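Local coordinates for protein beta-1,3-1,4-glucanase (Caldicellulosiruptor sp. F32, PDB 5H4R) that hydrolyses mixed-linkage beta-1,3-1,4-glucans such as lichenan as a family 5 glycoside hydrolase, and is caught here with cellotetraose in its cleft, at residues Val101-His106 and Lys116-Arg121; Ile267-His272 and Lys318-Val323. The protein carries 1 engineered substitution. One frame throughout, in Å; residues are numbered along the deposited sequence.

Contact 1 (Val101-His106 and Lys116-Arg121)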
ATOM      1  N   VAL A 101      -8.442   0.841  -3.911  1.00  8.89           N
ATOM      2  CA  VAL A 101      -9.666   0.839  -4.707  1.00  8.33           C
ATOM      3  C   VAL A 101      -9.406   0.121  -6.023  1.00  6.38           C
ATOM      4  O   VAL A 101      -8.511   0.510  -6.782  1.00 10.10           O
ATOM      5  CB  VAL A 101     -10.188   2.255  -4.992  1.00 10.08           C
ATOM      6  CG1 VAL A 101     -11.491   2.155  -5.771  1.00 10.74           C
ATOM      7  CG2 VAL A 101     -10.392   3.014  -3.685  1.00  8.01           C
ATOM      8  N   SER A 102     -10.245  -0.852  -6.337  1.00  7.77           N
ATOM      9  CA  SER A 102     -10.251  -1.435  -7.674  1.00  8.02           C
ATOM     10  C   SER A 102     -11.377  -0.778  -8.460  1.00 10.41           C
ATOM     11  O   SER A 102     -12.533  -0.808  -8.031  1.00 11.22           O
ATOM     12  CB  SER A 102     -10.421  -2.946  -7.620  1.00  9.70           C
ATOM     13  OG  SER A 102      -9.312  -3.506  -6.950  1.00 10.13           O
ATOM     14  N   TRP A 103     -11.036  -0.183  -9.607  1.00  9.37           N
ATOM     15  CA  TRP A 103     -12.012   0.590 -10.374  1.00 10.52           C
ATOM     16  C   TRP A 103     -12.604  -0.149 -11.566  1.00 11.46           C
ATOM     17  O   TRP A 103     -13.630   0.302 -12.094  1.00 10.52           O
ATOM     18  CB  TRP A 103     -11.386   1.897 -10.894  1.00 12.27           C
ATOM     19  CG  TRP A 103     -10.704   2.715  -9.838  1.00  7.66           C
ATOM     20  CD1 TRP A 103      -9.394   2.631  -9.453  1.00 10.89           C
ATOM     21  CD2 TRP A 103     -11.315   3.709  -8.981  1.00 10.25           C
ATOM     22  NE1 TRP A 103      -9.151   3.512  -8.425  1.00 10.28           N
ATOM     23  CE2 TRP A 103     -10.311   4.183  -8.119  1.00 10.75           C
ATOM     24  CE3 TRP A 103     -12.613   4.234  -8.864  1.00 11.52           C
ATOM     25  CZ2 TRP A 103     -10.547   5.156  -7.167  1.00  9.84           C
ATOM     26  CZ3 TRP A 103     -12.851   5.190  -7.897  1.00 11.69           C
ATOM     27  CH2 TRP A 103     -11.803   5.659  -7.068  1.00  9.69           C
ATOM     28  N   HIS A 104     -11.976  -1.237 -12.032  1.00  9.72           N
ATOM     29  CA  HIS A 104     -12.343  -1.769 -13.346  1.00 11.47           C
ATOM     30  C   HIS A 104     -13.737  -2.381 -13.384  1.00 10.46           C
ATOM     31  O   HIS A 104     -14.309  -2.486 -14.483  1.00 14.02           O
ATOM     32  CB  HIS A 104     -11.296  -2.779 -13.845  1.00 10.51           C
ATOM     33  CG  HIS A 104     -11.391  -4.143 -13.229  1.00 10.86           C
ATOM     34  ND1 HIS A 104     -10.618  -4.526 -12.152  1.00 13.08           N
ATOM     35  CD2 HIS A 104     -12.123  -5.229 -13.569  1.00 14.52           C
ATOM     36  CE1 HIS A 104     -10.889  -5.780 -11.842  1.00 12.95           C
ATOM     37  NE2 HIS A 104     -11.795  -6.234 -12.689  1.00 13.40           N
ATOM     38  N   ASN A 105     -14.316  -2.779 -12.240  1.00 11.27           N
ATOM     39  CA  ASN A 105     -15.699  -3.240 -12.227  1.00 11.28           C
ATOM     40  C   ASN A 105     -16.684  -2.097 -12.101  1.00 12.61           C
ATOM     41  O   ASN A 105     -17.886  -2.349 -11.935  1.00 14.97           O
ATOM     42  CB  ASN A 105     -15.948  -4.232 -11.080  1.00 10.96           C
ATOM     43  CG  ASN A 105     -15.168  -5.513 -11.230  1.00 12.97           C
ATOM     44  OD1 ASN A 105     -14.387  -5.870 -10.347  1.00 16.45           O
ATOM     45  ND2 ASN A 105     -15.373  -6.219 -12.335  1.00 15.99           N
ATOM     46  N   HIS A 106     -16.202  -0.856 -12.224  1.00 12.70           N
ATOM     47  CA  HIS A 106     -17.002   0.330 -11.976  1.00 13.91           C
ATOM     48  C   HIS A 106     -16.822   1.383 -13.064  1.00 14.48           C
ATOM     49  O   HIS A 106     -17.083   2.566 -12.820  1.00 14.65           O
ATOM     50  CB  HIS A 106     -16.627   0.904 -10.612  1.00 10.65           C
ATOM     51  CG  HIS A 106     -16.702  -0.112  -9.519  1.00 12.56           C
ATOM     52  ND1 HIS A 106     -17.902  -0.534  -8.986  1.00 14.74           N
ATOM     53  CD2 HIS A 106     -15.736  -0.824  -8.887  1.00 12.87           C
ATOM     54  CE1 HIS A 106     -17.672  -1.460  -8.070  1.00 11.13           C
ATOM     55  NE2 HIS A 106     -16.362  -1.651  -7.986  1.00 11.12           N
ATOM     56  N   LYS A 116     -20.686   7.141 -10.860  1.00 14.38           N
ATOM     57  CA  LYS A 116     -20.834   8.176  -9.845  1.00 15.47           C
ATOM     58  C   LYS A 116     -21.118   7.580  -8.468  1.00 14.10           C
ATOM     59  O   LYS A 116     -20.575   8.057  -7.467  1.00 15.07           O
ATOM     60  CB  LYS A 116     -21.933   9.152 -10.232  1.00 18.35           C
ATOM     61  CG  LYS A 116     -22.012  10.345  -9.294  1.00 20.40           C
ATOM     62  CD  LYS A 116     -23.066  11.351  -9.757  1.00 24.24           C
ATOM     63  CE  LYS A 116     -23.208  12.509  -8.777  1.00 41.63           C
ATOM     64  NZ  LYS A 116     -23.630  12.054  -7.418  1.00 31.27           N
ATOM     65  N   ARG A 117     -21.975   6.550  -8.391  1.00 14.07           N
ATOM     66  CA  ARG A 117     -22.314   5.990  -7.085  1.00 13.91           C
ATOM     67  C   ARG A 117     -21.086   5.408  -6.413  1.00 12.66           C
ATOM     68  O   ARG A 117     -20.895   5.561  -5.204  1.00 12.34           O
ATOM     69  CB  ARG A 117     -23.408   4.922  -7.216  1.00 14.69           C
ATOM     70  CG  ARG A 117     -24.747   5.522  -7.543  1.00 22.49           C
ATOM     71  CD  ARG A 117     -25.830   4.476  -7.621  1.00 29.93           C
ATOM     72  NE  ARG A 117     -26.125   3.867  -6.324  1.00 30.40           N
ATOM     73  CZ  ARG A 117     -25.924   2.584  -6.014  1.00 24.72           C
ATOM     74  NH1 ARG A 117     -25.427   1.739  -6.901  1.00 25.52           N
ATOM     75  NH2 ARG A 117     -26.250   2.138  -4.810  1.00 32.11           N
ATOM     76  N   TRP A 118     -20.211   4.794  -7.194  1.00 12.76           N
ATOM     77  CA  TRP A 118     -18.999   4.202  -6.634  1.00 10.98           C
ATOM     78  C   TRP A 118     -18.044   5.276  -6.131  1.00 10.42           C
ATOM     79  O   TRP A 118     -17.547   5.207  -4.998  1.00 11.30           O
ATOM     80  CB  TRP A 118     -18.337   3.328  -7.689  1.00 10.67           C
ATOM     81  CG  TRP A 118     -17.095   2.620  -7.223  1.00  9.74           C
ATOM     82  CD1 TRP A 118     -15.817   2.880  -7.602  1.00 12.27           C
ATOM     83  CD2 TRP A 118     -17.022   1.499  -6.320  1.00 10.06           C
ATOM     84  NE1 TRP A 118     -14.958   2.007  -6.995  1.00 13.22           N
ATOM     85  CE2 TRP A 118     -15.669   1.151  -6.203  1.00 10.91           C
ATOM     86  CE3 TRP A 118     -17.978   0.760  -5.606  1.00 10.64           C
ATOM     87  CZ2 TRP A 118     -15.232   0.093  -5.389  1.00 11.64           C
ATOM     88  CZ3 TRP A 118     -17.547  -0.278  -4.802  1.00 11.28           C
ATOM     89  CH2 TRP A 118     -16.189  -0.609  -4.717  1.00 10.81           C
ATOM     90  N   LEU A 119     -17.764   6.281  -6.963  1.00 10.63           N
ATOM     91  CA  LEU A 119     -16.845   7.333  -6.546  1.00 10.27           C
ATOM     92  C   LEU A 119     -17.403   8.118  -5.361  1.00 10.62           C
ATOM     93  O   LEU A 119     -16.658   8.470  -4.433  1.00 12.53           O
ATOM     94  CB  LEU A 119     -16.554   8.255  -7.731  1.00 10.67           C
ATOM     95  CG  LEU A 119     -15.514   9.364  -7.503  1.00 10.63           C
ATOM     96  CD1 LEU A 119     -14.185   8.817  -7.007  1.00 13.10           C
ATOM     97  CD2 LEU A 119     -15.322  10.086  -8.803  1.00 11.03           C
ATOM     98  N   ASP A 120     -18.718   8.354  -5.348  1.00 11.53           N
ATOM     99  CA  ASP A 120     -19.371   8.990  -4.205  1.00 12.05           C
ATOM    100  C   ASP A 120     -19.155   8.192  -2.917  1.00 12.70           C
ATOM    101  O   ASP A 120     -18.895   8.767  -1.854  1.00 11.48           O
ATOM    102  CB  ASP A 120     -20.877   9.130  -4.444  1.00 13.23           C
ATOM    103  CG  ASP A 120     -21.257  10.167  -5.501  1.00 17.28           C
ATOM    104  OD1 ASP A 120     -20.408  10.931  -6.006  1.00 15.94           O
ATOM    105  OD2 ASP A 120     -22.474  10.240  -5.802  1.00 19.65           O
ATOM    106  N   ARG A 121     -19.290   6.864  -2.987  1.00 12.23           N
ATOM    107  CA  ARG A 121     -19.114   6.043  -1.786  1.00 10.87           C
ATOM    108  C   ARG A 121     -17.662   6.055  -1.307  1.00  9.93           C
ATOM    109  O   ARG A 121     -17.407   6.176  -0.102  1.00 10.35           O
ATOM    110  CB  ARG A 121     -19.607   4.619  -2.053  1.00 12.41           C
ATOM    111  CG  ARG A 121     -19.382   3.658  -0.874  1.00 12.84           C
ATOM    112  CD  ARG A 121     -20.082   4.087   0.429  1.00 11.33           C
ATOM    113  NE  ARG A 121     -19.667   3.199   1.510  1.00 11.97           N
ATOM    114  CZ  ARG A 121     -19.639   3.523   2.799  1.00 16.44           C
ATOM    115  NH1 ARG A 121     -20.072   4.712   3.217  1.00 14.71           N
ATOM    116  NH2 ARG A 121     -19.199   2.639   3.681  1.00 16.69           N
TER
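The imidazole of H106 lies flat over one face of the indole of W118, in a face-to-face stack with the planes only 7° apart and the centroid of the W118 six-membered ring 3.5 Å from that of the imidazole. The overlap is extensive: H106 NE2 sits 3.3 Å from W118 CZ2, and CE1 rests over CE3, while the methylene CB of the histidine makes a CH-pi contact over the five-membered ring. W118 reaches across from the first turn of helix 116-131 because its CG is anti to the backbone N (chi1 -178°), which sends the indole away from the helix and in among the side chains of the loop. H106 is held from outside the pair as well, its ND1 being hydrogen-bonded to the carboxylate of E69, which would probably add to the electron density of the stacked imidazole. In this family 5 TIM barrel the aromatic cluster joins the loop after strand 96-99 to helix 116-131. The third ring, W103, stands almost upright to W118, at 88°, and brings its CE3 to 3.7 Å from W118 CD1 at the edge of that indole, near its plane. V101 CG1 meets the W118 indole at its edge, 3.7 Å from W118 NE1, and also lies over the centre of one face of the W103 ring. With an alanine here instead of W118, the H106 imidazole is likely to lose its stacking partner and a gap to open beside V101 and W103. One residue further along the helix, L119 CD1 approaches W103 CH2 at 4.0 Å, and I114 touches both of these side chains.

Contact 2 (Ile267-His272 and Lys318-Val323)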
ATOM      1  N   ILE A 267       7.354  13.335  -4.482  1.00 11.22           N
ATOM      2  CA  ILE A 267       7.124  11.969  -4.947  1.00 10.38           C
ATOM      3  C   ILE A 267       7.675  11.015  -3.898  1.00  9.93           C
ATOM      4  O   ILE A 267       8.851  11.107  -3.521  1.00 10.38           O
ATOM      5  CB  ILE A 267       7.777  11.701  -6.318  1.00 11.06           C
ATOM      6  CG1 ILE A 267       7.319  12.711  -7.382  1.00 16.62           C
ATOM      7  CG2 ILE A 267       7.492  10.267  -6.752  1.00 12.25           C
ATOM      8  CD1 ILE A 267       5.875  12.744  -7.618  1.00 16.91           C
ATOM      9  N   ILE A 268       6.821  10.102  -3.436  1.00  9.71           N
ATOM     10  CA  ILE A 268       7.150   9.117  -2.408  1.00  8.03           C
ATOM     11  C   ILE A 268       7.296   7.765  -3.089  1.00  9.11           C
ATOM     12  O   ILE A 268       6.453   7.389  -3.907  1.00  8.74           O
ATOM     13  CB  ILE A 268       6.052   9.048  -1.329  1.00  9.11           C
ATOM     14  CG1 ILE A 268       5.900  10.403  -0.612  1.00  9.06           C
ATOM     15  CG2 ILE A 268       6.340   7.936  -0.345  1.00 10.23           C
ATOM     16  CD1 ILE A 268       4.744  10.453   0.344  1.00 10.37           C
ATOM     17  N   ILE A 269       8.354   7.040  -2.752  1.00  8.86           N
ATOM     18  CA  ILE A 269       8.541   5.687  -3.276  1.00  7.71           C
ATOM     19  C   ILE A 269       7.654   4.736  -2.484  1.00  7.05           C
ATOM     20  O   ILE A 269       7.685   4.741  -1.252  1.00 10.04           O
ATOM     21  CB  ILE A 269      10.007   5.256  -3.168  1.00  9.26           C
ATOM     22  CG1 ILE A 269      10.947   6.230  -3.861  1.00 12.98           C
ATOM     23  CG2 ILE A 269      10.204   3.833  -3.742  1.00 11.85           C
ATOM     24  CD1 ILE A 269      10.651   6.479  -5.289  1.00 13.89           C
ATOM     25  N   SER A 270       6.858   3.943  -3.189  1.00  8.63           N
ATOM     26  CA  SER A 270       5.958   2.955  -2.608  1.00  9.56           C
ATOM     27  C   SER A 270       6.560   1.562  -2.732  1.00  8.85           C
ATOM     28  O   SER A 270       6.939   1.144  -3.830  1.00 11.25           O
ATOM     29  CB  SER A 270       4.604   2.975  -3.324  1.00 12.43           C
ATOM     30  OG  SER A 270       3.780   1.918  -2.875  1.00 14.24           O
ATOM     31  N   VAL A 271       6.623   0.836  -1.614  1.00  9.38           N
ATOM     32  CA  VAL A 271       7.014  -0.570  -1.652  1.00  7.87           C
ATOM     33  C   VAL A 271       6.061  -1.371  -0.769  1.00  7.09           C
ATOM     34  O   VAL A 271       5.497  -0.866   0.208  1.00 10.68           O
ATOM     35  CB  VAL A 271       8.468  -0.828  -1.190  1.00 14.24           C
ATOM     36  CG1 VAL A 271       9.448   0.010  -1.965  1.00 14.07           C
ATOM     37  CG2 VAL A 271       8.627  -0.585   0.271  1.00 20.63           C
ATOM     38  N   HIS A 272       5.925  -2.646  -1.108  1.00  7.96           N
ATOM     39  CA  HIS A 272       5.245  -3.638  -0.277  1.00  8.41           C
ATOM     40  C   HIS A 272       6.264  -4.703   0.082  1.00 12.47           C
ATOM     41  O   HIS A 272       7.094  -5.061  -0.757  1.00 11.83           O
ATOM     42  CB  HIS A 272       4.093  -4.292  -0.994  1.00 11.94           C
ATOM     43  CG  HIS A 272       3.038  -3.331  -1.397  1.00  9.30           C
ATOM     44  ND1 HIS A 272       1.969  -3.686  -2.182  1.00 14.76           N
ATOM     45  CD2 HIS A 272       2.905  -2.009  -1.139  1.00  9.48           C
ATOM     46  CE1 HIS A 272       1.207  -2.624  -2.377  1.00 15.41           C
ATOM     47  NE2 HIS A 272       1.748  -1.593  -1.746  1.00 13.15           N
ATOM     48  N   LYS A 318      19.272  10.107   0.928  1.00 12.07           N
ATOM     49  CA  LYS A 318      19.389  11.170  -0.056  1.00 12.35           C
ATOM     50  C   LYS A 318      18.227  12.152   0.041  1.00 12.41           C
ATOM     51  O   LYS A 318      18.137  13.075  -0.783  1.00 18.07           O
ATOM     52  CB  LYS A 318      19.458  10.585  -1.467  1.00 16.38           C
ATOM     53  CG  LYS A 318      20.513   9.499  -1.648  1.00 28.89           C
ATOM     54  CD  LYS A 318      21.868   9.944  -1.144  1.00 34.05           C
ATOM     55  CE  LYS A 318      22.950   8.952  -1.529  1.00 47.49           C
ATOM     56  NZ  LYS A 318      24.289   9.371  -1.019  1.00 61.67           N
ATOM     57  N   GLY A 319      17.333  11.962   1.010  1.00 13.92           N
ATOM     58  CA  GLY A 319      16.240  12.875   1.251  1.00 12.60           C
ATOM     59  C   GLY A 319      14.947  12.498   0.581  1.00 13.59           C
ATOM     60  O   GLY A 319      13.957  13.245   0.707  1.00 13.49           O
ATOM     61  N   ILE A 320      14.909  11.360  -0.106  1.00 11.58           N
ATOM     62  CA  ILE A 320      13.754  10.965  -0.894  1.00 11.76           C
ATOM     63  C   ILE A 320      12.854  10.103  -0.015  1.00  9.82           C
ATOM     64  O   ILE A 320      13.320   9.097   0.540  1.00 11.47           O
ATOM     65  CB  ILE A 320      14.189  10.208  -2.157  1.00 11.84           C
ATOM     66  CG1 ILE A 320      15.074  11.111  -2.998  1.00 15.31           C
ATOM     67  CG2 ILE A 320      12.975   9.728  -2.915  1.00 12.40           C
ATOM     68  CD1 ILE A 320      15.817  10.382  -4.074  1.00 16.78           C
ATOM     69  N   PRO A 321      11.570  10.434   0.130  1.00 10.30           N
ATOM     70  CA  PRO A 321      10.713   9.683   1.044  1.00  9.65           C
ATOM     71  C   PRO A 321      10.266   8.338   0.491  1.00 10.34           C
ATOM     72  O   PRO A 321      10.049   8.171  -0.710  1.00 10.23           O
ATOM     73  CB  PRO A 321       9.506  10.611   1.219  1.00 12.48           C
ATOM     74  CG  PRO A 321       9.441  11.361  -0.076  1.00 10.12           C
ATOM     75  CD  PRO A 321      10.879  11.627  -0.416  1.00 11.41           C
ATOM     76  N   VAL A 322      10.118   7.391   1.414  1.00  8.84           N
ATOM     77  CA  VAL A 322       9.715   6.009   1.161  1.00  8.32           C
ATOM     78  C   VAL A 322       8.626   5.618   2.153  1.00  7.98           C
ATOM     79  O   VAL A 322       8.780   5.844   3.358  1.00  9.98           O
ATOM     80  CB  VAL A 322      10.912   5.055   1.326  1.00 11.01           C
ATOM     81  CG1 VAL A 322      10.464   3.621   1.192  1.00 10.72           C
ATOM     82  CG2 VAL A 322      12.049   5.394   0.357  1.00 10.06           C
ATOM     83  N   VAL A 323       7.545   5.000   1.656  1.00  9.79           N
ATOM     84  CA  VAL A 323       6.482   4.465   2.496  1.00  7.93           C
ATOM     85  C   VAL A 323       6.282   2.995   2.139  1.00  8.92           C
ATOM     86  O   VAL A 323       6.178   2.650   0.956  1.00 10.80           O
ATOM     87  CB  VAL A 323       5.176   5.262   2.329  1.00  6.98           C
ATOM     88  CG1 VAL A 323       3.975   4.544   2.942  1.00  9.48           C
ATOM     89  CG2 VAL A 323       5.327   6.646   2.942  1.00  9.04           C
TER
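I269 and V322 pair side by side as parallel neighbours in the eight-stranded barrel of the TIM fold, where strand 267-272 lies between strands 237-240 and 322-327. I269 turns both its N and its O to the neighbouring strand: its N donates to P321 O at 2.9 Å, the donor tilted 21° from the carbonyl plane, and its O accepts from V323 N, which lies almost in line with the carbonyl bond (C=O...N 174°). V271 N then donates to V323 O, the longest of the three bonds at 3.2 Å.

The side chain of I268 shows how the neighbouring residues pack, crossing that of P321 at about a right angle. Its CB lies 4.1 Å from P321 O. From there the two branches part: CG1, anti to the carbonyl carbon (chi1 -61°), meets P321 CG at 3.7 Å, and the tip, I268 CD1, leads on away from the ring to 4.8 Å from P321 CG, whereas CG2 turns to V323 and touches its CG2. M238 of the adjoining strand packs against both I268 and V323, and V44 of helix 39-47 against P321 and V323, adding apolar contacts on this side.

I269 and V322 point to the other face of the sheet, where F315 of helix 298-316 packs on both. There I269 CB approaches V322 CG2, and I269 CG1 reaches I320 CG2. The chain enters this pairing from that helix through a Schellman motif, with G319 at positive phi. At the rim of the proline ring, P321 CG comes to 3.5 Å from I267 O.

How the contacts relate
Both segments of contact 1 precede those of contact 2 in the sequence, and the centre of the chain falls between the two, which lie about 27 Å apart between their centres and about 10 Å between nearest atoms. Both belong to the same TIM barrel but build different parts of it. Contact 1 joins the loop after the second strand, 96-99, to helix 116-131 on the periphery; contact 2 pairs the sixth and seventh strands, 267-272 and 322-327, in the barrel wall. The side chains of S102 and V271 lie about 8 Å and about 9 Å from bound glucose units, outside direct contact, while H272 ND1 is hydrogen-bonded to OE1 of the engineered Q188 in the sugar pocket.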